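Local coordinates for protein glutathione S-transferase (Bombyx mori, PDB 4E8H) that binds glutathione as a homodimer and probably catalyses its transfer to electrophilic substrates, at residues Q55-I58 with P59-D62; R113-N116 with L117-I121; I165-T168 with I169-D173; G200-I204 with D205-A209. All blocks are in the same frame, centred on the assembly; numbering follows the deposited sequence.

Interaction 1: Q55-I58 with P59-D62. With GSH (glutathione), chain F.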
# COMPACT_ATOMS: atom_id res chain seq x y z
N GLN B 55 -6.86 5.98 14.11
CA GLN B 55 -5.44 5.69 13.92
C GLN B 55 -4.55 6.91 14.22
O GLN B 55 -3.33 6.79 14.25
CB GLN B 55 -5.19 5.15 12.50
CG GLN B 55 -4.01 4.18 12.40
CD GLN B 55 -3.84 3.56 11.02
OE1 GLN B 55 -4.79 3.47 10.24
NE2 GLN B 55 -2.63 3.13 10.72
N HIS B 56 -5.19 8.06 14.46
CA HIS B 56 -4.50 9.31 14.80
C HIS B 56 -3.23 9.57 13.98
O HIS B 56 -2.13 9.75 14.52
CB HIS B 56 -4.22 9.40 16.32
CG HIS B 56 -3.51 8.21 16.88
ND1 HIS B 56 -2.14 8.05 16.79
CD2 HIS B 56 -3.97 7.12 17.54
CE1 HIS B 56 -1.79 6.92 17.37
NE2 HIS B 56 -2.88 6.34 17.83
N THR B 57 -3.40 9.58 12.66
CA THR B 57 -2.32 9.87 11.73
C THR B 57 -2.58 11.17 10.99
O THR B 57 -3.71 11.65 10.90
CB THR B 57 -2.15 8.76 10.67
OG1 THR B 57 -3.42 8.50 10.05
CG2 THR B 57 -1.61 7.48 11.29
N ILE B 58 -1.50 11.75 10.46
CA ILE B 58 -1.58 12.76 9.42
C ILE B 58 -0.88 12.20 8.17
O ILE B 58 0.10 11.47 8.29
CB ILE B 58 -0.95 14.12 9.86
CG1 ILE B 58 0.49 13.94 10.33
CG2 ILE B 58 -1.81 14.78 10.93
CD1 ILE B 58 1.31 15.22 10.35
N PRO B 59 -1.39 12.53 6.97
CA PRO B 59 -2.53 13.39 6.67
C PRO B 59 -3.87 12.72 6.92
O PRO B 59 -4.01 11.51 6.75
CB PRO B 59 -2.36 13.67 5.17
CG PRO B 59 -1.70 12.46 4.64
CD PRO B 59 -0.78 11.98 5.74
N THR B 60 -4.84 13.52 7.35
CA THR B 60 -6.23 13.10 7.39
C THR B 60 -7.04 14.13 6.60
O THR B 60 -6.92 15.34 6.82
CB THR B 60 -6.76 12.94 8.84
OG1 THR B 60 -6.02 11.90 9.50
CG2 THR B 60 -8.23 12.57 8.86
N MET B 61 -7.82 13.63 5.65
CA MET B 61 -8.64 14.47 4.79
C MET B 61 -10.08 14.53 5.30
O MET B 61 -10.64 13.51 5.70
CB MET B 61 -8.61 13.94 3.36
CG MET B 61 -9.42 14.75 2.37
SD MET B 61 -9.99 13.78 0.96
CE MET B 61 -11.34 12.86 1.71
N ASP B 62 -10.66 15.73 5.27
CA ASP B 62 -12.09 15.91 5.49
C ASP B 62 -12.71 16.63 4.29
O ASP B 62 -12.66 17.87 4.19
CB ASP B 62 -12.36 16.68 6.80
CG ASP B 62 -13.85 17.00 7.02
OD1 ASP B 62 -14.71 16.58 6.22
OD2 ASP B 62 -14.15 17.68 8.02
N1 GSH F . 1.02 5.35 5.62
CA1 GSH F . 0.55 6.63 6.12
C1 GSH F . 0.21 7.52 4.96
O11 GSH F . 0.72 7.31 3.84
O12 GSH F . -0.59 8.47 5.10
CB1 GSH F . 1.63 7.28 6.99
CG1 GSH F . 1.02 8.24 8.01
CD1 GSH F . 1.97 8.50 9.16
OE1 GSH F . 2.67 7.43 9.76
N2 GSH F . 2.10 9.76 9.56
CA2 GSH F . 2.90 10.12 10.72
C2 GSH F . 2.04 10.22 11.94
O2 GSH F . 0.70 10.66 11.80
CB2 GSH F . 3.60 11.45 10.47
SG2 GSH F . 4.80 11.37 9.12
N3 GSH F . 2.58 9.91 13.12
CA3 GSH F . 1.89 10.13 14.39
C3 GSH F . 1.06 8.94 14.81
O31 GSH F . 0.81 8.01 14.01
O32 GSH F . 0.60 8.86 15.97
O HOH W 1 -2.65 9.16 6.73

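Interaction 2: R113-N116 with L117-I121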
# COMPACT_ATOMS: atom_id res chain seq x y z
N ARG B 113 11.74 1.38 3.48
CA ARG B 113 13.20 1.28 3.54
C ARG B 113 13.86 2.65 3.76
O ARG B 113 14.90 2.74 4.41
CB ARG B 113 13.76 0.60 2.29
CG ARG B 113 13.61 -0.92 2.30
CD ARG B 113 13.62 -1.50 0.90
NE ARG B 113 13.17 -2.89 0.88
CZ ARG B 113 13.87 -3.91 0.38
NH1 ARG B 113 15.06 -3.71 -0.18
NH2 ARG B 113 13.36 -5.14 0.41
N TYR B 114 13.25 3.69 3.21
CA TYR B 114 13.65 5.08 3.48
C TYR B 114 13.52 5.37 4.98
O TYR B 114 14.44 5.91 5.59
CB TYR B 114 12.80 6.07 2.66
CG TYR B 114 12.82 7.50 3.17
CD1 TYR B 114 13.80 8.40 2.76
CD2 TYR B 114 11.85 7.95 4.07
CE1 TYR B 114 13.81 9.71 3.23
CE2 TYR B 114 11.86 9.25 4.55
CZ TYR B 114 12.84 10.13 4.12
OH TYR B 114 12.86 11.43 4.59
N LEU B 115 12.37 5.02 5.55
CA LEU B 115 12.11 5.21 6.98
C LEU B 115 13.09 4.45 7.86
O LEU B 115 13.60 5.00 8.83
CB LEU B 115 10.68 4.79 7.35
CG LEU B 115 9.50 5.69 6.98
CD1 LEU B 115 8.21 4.98 7.36
CD2 LEU B 115 9.58 7.06 7.65
N ASN B 116 13.36 3.20 7.51
CA ASN B 116 14.27 2.36 8.29
C ASN B 116 15.71 2.87 8.29
O ASN B 116 16.41 2.77 9.29
CB ASN B 116 14.21 0.90 7.81
CG ASN B 116 12.90 0.22 8.16
OD1 ASN B 116 12.11 0.72 8.97
ND2 ASN B 116 12.66 -0.94 7.56
N LEU B 117 16.13 3.45 7.16
CA LEU B 117 17.45 4.06 7.05
C LEU B 117 17.53 5.42 7.77
O LEU B 117 18.44 5.63 8.58
CB LEU B 117 17.87 4.21 5.58
CG LEU B 117 19.18 4.93 5.24
CD1 LEU B 117 20.39 4.31 5.94
CD2 LEU B 117 19.41 4.96 3.73
N TYR B 118 16.59 6.31 7.49
CA TYR B 118 16.73 7.71 7.89
C TYR B 118 16.14 8.11 9.25
O TYR B 118 16.66 9.02 9.90
CB TYR B 118 16.25 8.65 6.79
CG TYR B 118 17.20 8.72 5.61
CD1 TYR B 118 18.42 9.39 5.72
CD2 TYR B 118 16.88 8.12 4.40
CE1 TYR B 118 19.30 9.46 4.64
CE2 TYR B 118 17.75 8.18 3.31
CZ TYR B 118 18.96 8.85 3.44
OH TYR B 118 19.82 8.91 2.37
N THR B 119 15.08 7.43 9.68
CA THR B 119 14.45 7.74 10.97
C THR B 119 15.43 7.71 12.17
O THR B 119 15.41 8.64 12.98
CB THR B 119 13.19 6.86 11.24
OG1 THR B 119 12.27 7.00 10.15
CG2 THR B 119 12.49 7.28 12.53
N PRO B 120 16.28 6.66 12.28
CA PRO B 120 17.25 6.67 13.38
C PRO B 120 18.21 7.86 13.33
O PRO B 120 18.50 8.46 14.36
CB PRO B 120 18.03 5.36 13.18
CG PRO B 120 17.12 4.49 12.40
CD PRO B 120 16.38 5.42 11.49
N ILE B 121 18.68 8.19 12.13
CA ILE B 121 19.60 9.31 11.92
C ILE B 121 18.96 10.64 12.35
O ILE B 121 19.51 11.34 13.21
CB ILE B 121 20.08 9.40 10.45
CG1 ILE B 121 20.68 8.06 9.99
CG2 ILE B 121 21.11 10.52 10.28
CD1 ILE B 121 20.94 7.95 8.49

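Interaction 3: I165-T168 with I169-D173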
# COMPACT_ATOMS: atom_id res chain seq x y z
N ILE B 165 6.29 9.04 -5.01
CA ILE B 165 7.67 8.57 -5.10
C ILE B 165 8.66 9.75 -5.11
O ILE B 165 9.70 9.68 -4.44
CB ILE B 165 7.86 7.61 -6.32
CG1 ILE B 165 7.19 6.26 -6.04
CG2 ILE B 165 9.35 7.41 -6.64
CD1 ILE B 165 7.01 5.36 -7.26
N VAL B 166 8.32 10.82 -5.82
CA VAL B 166 9.20 11.99 -5.93
C VAL B 166 9.48 12.68 -4.58
O VAL B 166 10.53 13.29 -4.40
CB VAL B 166 8.71 13.02 -7.01
CG1 VAL B 166 7.73 14.03 -6.44
CG2 VAL B 166 9.90 13.72 -7.66
N VAL B 167 8.54 12.57 -3.63
CA VAL B 167 8.74 13.10 -2.28
C VAL B 167 9.99 12.47 -1.64
O VAL B 167 10.82 13.17 -1.06
CB VAL B 167 7.49 12.90 -1.38
CG1 VAL B 167 7.79 13.30 0.06
CG2 VAL B 167 6.31 13.70 -1.92
N THR B 168 10.11 11.15 -1.78
CA THR B 168 11.23 10.39 -1.22
C THR B 168 12.55 10.76 -1.89
O THR B 168 13.58 10.90 -1.22
CB THR B 168 10.96 8.87 -1.33
OG1 THR B 168 9.90 8.52 -0.44
CG2 THR B 168 12.20 8.05 -0.96
N ILE B 169 12.51 10.93 -3.21
CA ILE B 169 13.69 11.31 -3.97
C ILE B 169 14.09 12.75 -3.63
O ILE B 169 15.29 13.04 -3.51
CB ILE B 169 13.48 11.09 -5.50
CG1 ILE B 169 13.10 9.63 -5.79
CG2 ILE B 169 14.72 11.49 -6.29
CD1 ILE B 169 14.06 8.56 -5.24
N THR B 170 13.10 13.62 -3.44
CA THR B 170 13.36 14.98 -2.96
C THR B 170 14.04 14.96 -1.59
O THR B 170 15.01 15.69 -1.37
CB THR B 170 12.07 15.83 -2.92
OG1 THR B 170 11.49 15.89 -4.23
CG2 THR B 170 12.37 17.26 -2.45
N ASN B 171 13.55 14.13 -0.67
CA ASN B 171 14.14 14.04 0.66
C ASN B 171 15.60 13.59 0.65
O ASN B 171 16.45 14.25 1.26
CB ASN B 171 13.31 13.13 1.58
CG ASN B 171 12.03 13.79 2.06
OD1 ASN B 171 11.97 15.00 2.24
ND2 ASN B 171 11.01 12.98 2.28
N ILE B 172 15.89 12.50 -0.05
CA ILE B 172 17.26 11.97 -0.10
C ILE B 172 18.23 12.94 -0.78
O ILE B 172 19.40 13.03 -0.40
CB ILE B 172 17.34 10.52 -0.67
CG1 ILE B 172 17.00 10.47 -2.17
CG2 ILE B 172 16.45 9.57 0.15
CD1 ILE B 172 17.34 9.15 -2.84
N ASP B 173 17.74 13.67 -1.78
CA ASP B 173 18.51 14.73 -2.42
C ASP B 173 18.90 15.79 -1.39
O ASP B 173 20.07 16.16 -1.29
CB ASP B 173 17.71 15.35 -3.57
CG ASP B 173 18.49 16.44 -4.30
OD1 ASP B 173 19.56 16.14 -4.87
OD2 ASP B 173 18.01 17.59 -4.31
O HOH W 2 10.24 10.14 1.91

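Interaction 4: G200-I204 with D205-A209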
# COMPACT_ATOMS: atom_id res chain seq x y z
N GLY B 200 3.46 23.97 -7.32
CA GLY B 200 3.96 24.15 -5.96
C GLY B 200 5.06 23.21 -5.51
O GLY B 200 5.20 22.94 -4.32
N TYR B 201 5.86 22.72 -6.46
CA TYR B 201 6.94 21.80 -6.12
C TYR B 201 7.91 22.39 -5.08
O TYR B 201 8.27 21.71 -4.12
CB TYR B 201 7.70 21.32 -7.36
CG TYR B 201 8.86 20.42 -7.00
CD1 TYR B 201 10.16 20.91 -6.98
CD2 TYR B 201 8.65 19.09 -6.63
CE1 TYR B 201 11.22 20.11 -6.63
CE2 TYR B 201 9.71 18.28 -6.27
CZ TYR B 201 11.00 18.79 -6.27
OH TYR B 201 12.06 18.00 -5.92
N ASP B 202 8.31 23.65 -5.27
CA ASP B 202 9.23 24.31 -4.33
C ASP B 202 8.58 24.60 -2.99
O ASP B 202 9.17 24.29 -1.95
CB ASP B 202 9.80 25.61 -4.91
CG ASP B 202 10.86 26.24 -4.00
OD1 ASP B 202 12.06 26.07 -4.29
OD2 ASP B 202 10.49 26.89 -3.00
N GLU B 203 7.40 25.20 -3.00
CA GLU B 203 6.74 25.61 -1.76
C GLU B 203 6.27 24.42 -0.91
O GLU B 203 6.18 24.53 0.31
CB GLU B 203 5.59 26.59 -2.03
CG GLU B 203 4.47 26.06 -2.90
CD GLU B 203 3.54 27.15 -3.39
OE1 GLU B 203 3.69 27.58 -4.55
OE2 GLU B 203 2.65 27.57 -2.61
N ILE B 204 5.99 23.29 -1.55
CA ILE B 204 5.55 22.09 -0.83
C ILE B 204 6.70 21.12 -0.56
O ILE B 204 7.04 20.86 0.60
CB ILE B 204 4.39 21.35 -1.57
CG1 ILE B 204 3.16 22.27 -1.70
CG2 ILE B 204 4.01 20.05 -0.84
CD1 ILE B 204 2.16 21.83 -2.76
N ASP B 205 7.31 20.60 -1.63
CA ASP B 205 8.25 19.48 -1.51
C ASP B 205 9.66 19.90 -1.09
O ASP B 205 10.22 19.33 -0.16
CB ASP B 205 8.30 18.66 -2.81
CG ASP B 205 8.57 17.18 -2.56
OD1 ASP B 205 8.39 16.73 -1.40
OD2 ASP B 205 8.93 16.47 -3.51
N VAL B 206 10.22 20.90 -1.78
CA VAL B 206 11.55 21.40 -1.47
C VAL B 206 11.59 22.00 -0.05
O VAL B 206 12.51 21.72 0.72
CB VAL B 206 12.05 22.43 -2.53
CG1 VAL B 206 13.38 23.06 -2.11
CG2 VAL B 206 12.20 21.75 -3.88
N THR B 207 10.58 22.81 0.28
CA THR B 207 10.45 23.41 1.61
C THR B 207 10.34 22.34 2.70
O THR B 207 11.01 22.43 3.72
CB THR B 207 9.26 24.40 1.67
OG1 THR B 207 9.42 25.42 0.68
CG2 THR B 207 9.16 25.06 3.05
N GLY B 208 9.50 21.33 2.46
CA GLY B 208 9.31 20.23 3.41
C GLY B 208 10.58 19.44 3.65
O GLY B 208 10.91 19.13 4.80
N ALA B 209 11.29 19.12 2.56
CA ALA B 209 12.53 18.36 2.62
C ALA B 209 13.63 19.08 3.41
O ALA B 209 14.37 18.45 4.17
CB ALA B 209 13.02 18.03 1.21

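Interaction 1: Q55-I58 with P59-D62
H56 meets bound glutathione through ND1, which donates to O32 of the ligand (3.0 Å); the acceptor lies at the edge of the imidazole, in its plane, and the N-H bends to 138° to reach it. T57 follows with a backbone carbonyl that serves the protein: its O accepts the hydroxyl of T60, OG1 standing 2.7 Å from it and tilted from the carbonyl plane. The same carbonyl also accepts from Y49, and N53 binds the hydroxyls of both threonines, so the loop is tied to the residues before it. I58 then gives both its polar backbone atoms to the ligand: its N donates to GSH O2 at 2.8 Å, and its O accepts from GSH N2 at 2.9 Å, the paired bonding of an antiparallel strand. The peptide between I58 and P59 is cis, the cis-proline of the thioredoxin-like fold, placed just before strand 60-63. Beyond it a water links P59 O to GSH O12, each accepting from it at 2.7 Å. Recognition here rests largely on main-chain atoms, with a histidine ring added at the carboxylate O32, and the cis peptide fixes the chain's course at I58, consistent with its N-H and C=O both facing the ligand.

Interaction 2: R113-N116 with L117-I121
Helix 93-124 of the all-helical C-terminal domain kinks at a proline, and the turn leading into that kink is where Y114, L115 and N116 meet Y118, T119 and P120. Before the bend the backbone pairs regularly: Y118 N donates to Y114 O at 2.9 Å. L115 O is gripped twice by one residue, T119 N reaching it at 3.0 Å and T119 OG1 at 2.7 Å, from opposite faces of the carbonyl plane. The hydroxyl gets there because OG1 stands anti to the carbonyl carbon of T119 (chi1 -55°), which folds it back over the preceding turn beside L115. A valine here would probably leave L115 O with the amide as its one donor from this turn and put a methyl against the carbonyl. P120 has no N-H to offer N116 O; its CD sits 3.4 Å from that oxygen, and the helix bends where the bond is missing. On another side of the helix the tyrosines touch, Y114 CD1 lying 3.5 Å from Y118 CD2. Their side chains cross at about a right angle with ring planes 44° apart, an oblique meeting, while Y118 CB rests over one face of the Y114 ring. Both tyrosines pack against helix 160-174, where I172 touches the two of them, and F175 just past that helix meets both as well. R113 and L117 face helix 130-146, R113 NH1 bonding to the carbonyl of K135 and forming a salt bridge to E138.

Interaction 3: I165-T168 with I169-D173
T168 and I169 lie at the middle of helix 160-174, a buried helix of the glutathione transferase C-terminal domain, and each is packed closely by the turn that follows or precedes it. T168 O takes the N-H of I172 at 3.0 Å, and CG2 of I172 settles 3.4 Å from the same oxygen. I169 folds back over the previous turn: CG1, anti to its own carbonyl carbon (chi1 -56°), comes to 3.7 Å from I165 O, whose bond from I169 N is weak. V167 is the third, side by side with N171 and pointing the same way, with V167 O accepting from N171 N at 2.9 Å. The N171 amide is held at both ends, OD1 by R19 of helix 16-27 and ND2 by a water. An alanine in its place would probably deprive both R19 and that water of a partner and open a gap beside V167. T170 OG1 turns toward helix 201-213, where D205 and Y201 are its partners. Between the two turns, the water donates to T168 OG1 at 2.9 Å and accepts from N171 ND2 at 3.0 Å.

Interaction 4: G200-I204 with D205-A209
Y201 carries its ring anti to the backbone N (chi1 177°), a torsion that swings it forward along the wide, pi-type turn opening helix 201-213 until it meets D205 and V206. V206 answers with CG2 anti to its own carbonyl carbon, and that methyl comes to 3.3 Å from Y201 CE1, the two side chains crossing at about a right angle. The D205 carboxylate stands almost perpendicular to the tyrosine ring, the planes 81° apart, with OD2 3.4 Å from Y201 CE2. Its charge is met elsewhere, by a salt bridge from OD1 to R19 of helix 16-27. Y201 also packs on F189, K193 and L196 of helix 183-196, so that one helix start is tied to two other helices.

In the backbone beneath, Y201 O accepts two amides, V206 N at 3.2 Å in the carbonyl plane and D205 N at 2.9 Å from above it, the latter bond bent to 135°. G200, the N-cap, has positive phi, and a CB there would probably be crowded by I204 CD1. Past the wide turn the spacing returns to normal, with G208 N donating to I204 O. On the more exposed side T207 N repeats the i to i+5 spacing, reaching D202 O at 3.0 Å, and T207 OG1 adds a second bond to D202 O at 2.9 Å.

Overall arrangement
Four contacts between neighbours in sequence show how place in the fold sets local chemistry. Interaction 1 belongs to the thioredoxin-like domain, a buried loop and strand start whose polar atoms serve a ligand; the other three are helix turns. Interaction 3 is wholly buried, whereas interactions 2 and 4 are partly so, each with one flank nearer solvent. Interaction 3 also joins its neighbours: I172 packs on both tyrosines of interaction 2 and T168 on Y114, and T170 OG1 lies 2.7 Å from D205 OD2 of interaction 4, a probable hydrogen bond. Helical regularity is broken differently, by proline in 113-121 and by a wide turn in 200-209, while 165-173 runs on unbroken.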